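Local coordinates for malonyl-CoA decarboxylase (Rhodopseudomonas palustris, PDB 4KSA), which probably catalyses the decarboxylation of malonyl-CoA to acetyl-CoA and carbon dioxide, at residues 362-367 / 375-380. Residues are numbered along the deposited sequence; the frame is centred on the assembly and turned at random.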
loop_
_atom_site.group_PDB
_atom_site.type_symbol
_atom_site.label_atom_id
_atom_site.label_comp_id
_atom_site.label_asym_id
_atom_site.label_seq_id
_atom_site.Cartn_x
_atom_site.Cartn_y
_atom_site.Cartn_z
ATOM N N ALA A 362 35.253 -32.858 -12.290
ATOM C CA ALA A 362 35.649 -31.724 -13.116
ATOM C C ALA A 362 35.327 -31.930 -14.602
ATOM O O ALA A 362 34.859 -31.016 -15.274
ATOM C CB ALA A 362 37.129 -31.448 -12.934
ATOM N N ALA A 363 35.579 -33.124 -15.124
ATOM C CA ALA A 363 35.285 -33.381 -16.527
ATOM C C ALA A 363 33.766 -33.375 -16.669
ATOM O O ALA A 363 33.228 -32.914 -17.675
ATOM C CB ALA A 363 35.851 -34.721 -16.961
ATOM N N TYR A 364 33.082 -33.892 -15.652
ATOM C CA TYR A 364 31.625 -33.912 -15.645
ATOM C C TYR A 364 31.134 -32.466 -15.833
ATOM O O TYR A 364 30.523 -32.112 -16.842
ATOM C CB TYR A 364 31.134 -34.468 -14.306
ATOM C CG TYR A 364 29.647 -34.366 -14.091
ATOM C CD1 TYR A 364 28.755 -34.971 -14.968
ATOM C CD2 TYR A 364 29.130 -33.686 -12.991
ATOM C CE1 TYR A 364 27.377 -34.909 -14.760
ATOM C CE2 TYR A 364 27.750 -33.618 -12.768
ATOM C CZ TYR A 364 26.882 -34.235 -13.657
ATOM O OH TYR A 364 25.527 -34.200 -13.431
ATOM N N PHE A 365 31.436 -31.632 -14.854
ATOM C CA PHE A 365 31.044 -30.244 -14.886
ATOM C C PHE A 365 31.540 -29.471 -16.090
ATOM O O PHE A 365 30.761 -28.781 -16.744
ATOM C CB PHE A 365 31.525 -29.554 -13.617
ATOM C CG PHE A 365 30.708 -29.880 -12.409
ATOM C CD1 PHE A 365 31.321 -30.213 -11.210
ATOM C CD2 PHE A 365 29.320 -29.793 -12.453
ATOM C CE1 PHE A 365 30.565 -30.449 -10.067
ATOM C CE2 PHE A 365 28.555 -30.026 -11.318
ATOM C CZ PHE A 365 29.176 -30.353 -10.122
ATOM N N LEU A 366 32.828 -29.574 -16.395
ATOM C CA LEU A 366 33.375 -28.818 -17.512
ATOM C C LEU A 366 33.264 -29.425 -18.899
ATOM O O LEU A 366 33.313 -28.693 -19.891
ATOM C CB LEU A 366 34.836 -28.464 -17.242
ATOM C CG LEU A 366 35.092 -27.271 -16.323
ATOM C CD1 LEU A 366 34.302 -27.397 -15.056
ATOM C CD2 LEU A 366 36.562 -27.203 -16.002
ATOM N N GLN A 367 33.101 -30.741 -18.988
ATOM C CA GLN A 367 33.029 -31.395 -20.295
ATOM C C GLN A 367 31.708 -32.079 -20.640
ATOM O O GLN A 367 31.298 -32.078 -21.796
ATOM C CB GLN A 367 34.174 -32.407 -20.425
ATOM C CG GLN A 367 35.563 -31.787 -20.582
ATOM C CD GLN A 367 36.688 -32.758 -20.227
ATOM O OE1 GLN A 367 36.674 -33.929 -20.631
ATOM N NE2 GLN A 367 37.674 -32.271 -19.476
ATOM N N PRO A 375 25.547 -27.631 -20.051
ATOM C CA PRO A 375 26.119 -28.480 -19.012
ATOM C C PRO A 375 25.075 -29.501 -18.556
ATOM O O PRO A 375 23.952 -29.155 -18.203
ATOM C CB PRO A 375 26.524 -27.477 -17.923
ATOM C CG PRO A 375 25.861 -26.172 -18.334
ATOM C CD PRO A 375 25.875 -26.220 -19.815
ATOM N N LEU A 376 25.468 -30.765 -18.595
ATOM C CA LEU A 376 24.614 -31.883 -18.231
ATOM C C LEU A 376 23.979 -31.802 -16.842
ATOM O O LEU A 376 22.807 -32.145 -16.680
ATOM C CB LEU A 376 25.427 -33.169 -18.357
ATOM C CG LEU A 376 24.801 -34.556 -18.406
ATOM C CD1 LEU A 376 25.954 -35.517 -18.211
ATOM C CD2 LEU A 376 23.747 -34.795 -17.325
ATOM N N ASP A 377 24.728 -31.364 -15.834
ATOM C CA ASP A 377 24.153 -31.289 -14.491
ATOM C C ASP A 377 23.132 -30.172 -14.384
ATOM O O ASP A 377 23.446 -28.998 -14.591
ATOM C CB ASP A 377 25.237 -31.084 -13.430
ATOM C CG ASP A 377 24.659 -30.878 -12.016
ATOM O OD1 ASP A 377 24.110 -31.837 -11.424
ATOM O OD2 ASP A 377 24.762 -29.745 -11.496
ATOM N N PRO A 378 21.887 -30.527 -14.055
ATOM C CA PRO A 378 20.786 -29.570 -13.909
ATOM C C PRO A 378 21.022 -28.409 -12.918
ATOM O O PRO A 378 20.594 -27.284 -13.176
ATOM C CB PRO A 378 19.610 -30.463 -13.501
ATOM C CG PRO A 378 20.285 -31.639 -12.836
ATOM C CD PRO A 378 21.431 -31.894 -13.766
ATOM N N VAL A 379 21.689 -28.672 -11.794
ATOM C CA VAL A 379 21.935 -27.614 -10.816
ATOM C C VAL A 379 23.036 -26.669 -11.295
ATOM O O VAL A 379 23.090 -25.499 -10.908
ATOM C CB VAL A 379 22.320 -28.184 -9.447
ATOM C CG1 VAL A 379 22.700 -27.078 -8.521
ATOM C CG2 VAL A 379 21.168 -28.922 -8.859
ATOM N N ALA A 380 23.910 -27.171 -12.150
ATOM C CA ALA A 380 24.969 -26.336 -12.662
ATOM C C ALA A 380 24.386 -25.454 -13.769
ATOM O O ALA A 380 24.738 -24.275 -13.896
ATOM C CB ALA A 380 26.100 -27.201 -13.200
#
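Tyr-364 and Phe-365, on the last turn of helix 347-367, reach across to Asp-377, the N-cap of helix 378-385, joining the two ends of a helix-loop-helix connection in the C-terminal domain, whose family belongs to an acetyltransferase clan. A chi1 of 172° turns the Tyr-364 ring out from the helix, and it crosses the aspartate side chain at about a right angle, ring and carboxylate planes 62° apart. Its OH donates a weak hydrogen bond to Asp-377 OD1 at 3.4 Å, while CE1 lies 3.8 Å from Leu-376 CD1; a phenol suits this place because its ring meets the leucine's methyl and its hydroxyl the carboxylate. A leucine in its place would probably leave OD1 without this donor and open a gap beside Leu-376, where Trp-314 also packs. Phe-365 runs side by side with Asp-377 and presents its edge, CE2 being 3.8 Å from OD2, with the planes nearly perpendicular (84°). The same CE2 meets the small CB of Ala-380 at 4.2 Å, and Val-412 and Tyr-414 of strand 411-416 also touch this apolar ring. Aspartate suits the N-cap because its carboxylate can accept from the helix's first turn: OD2 of Asp-377 takes a weak capping bond from Ala-380 N at 2.8 Å.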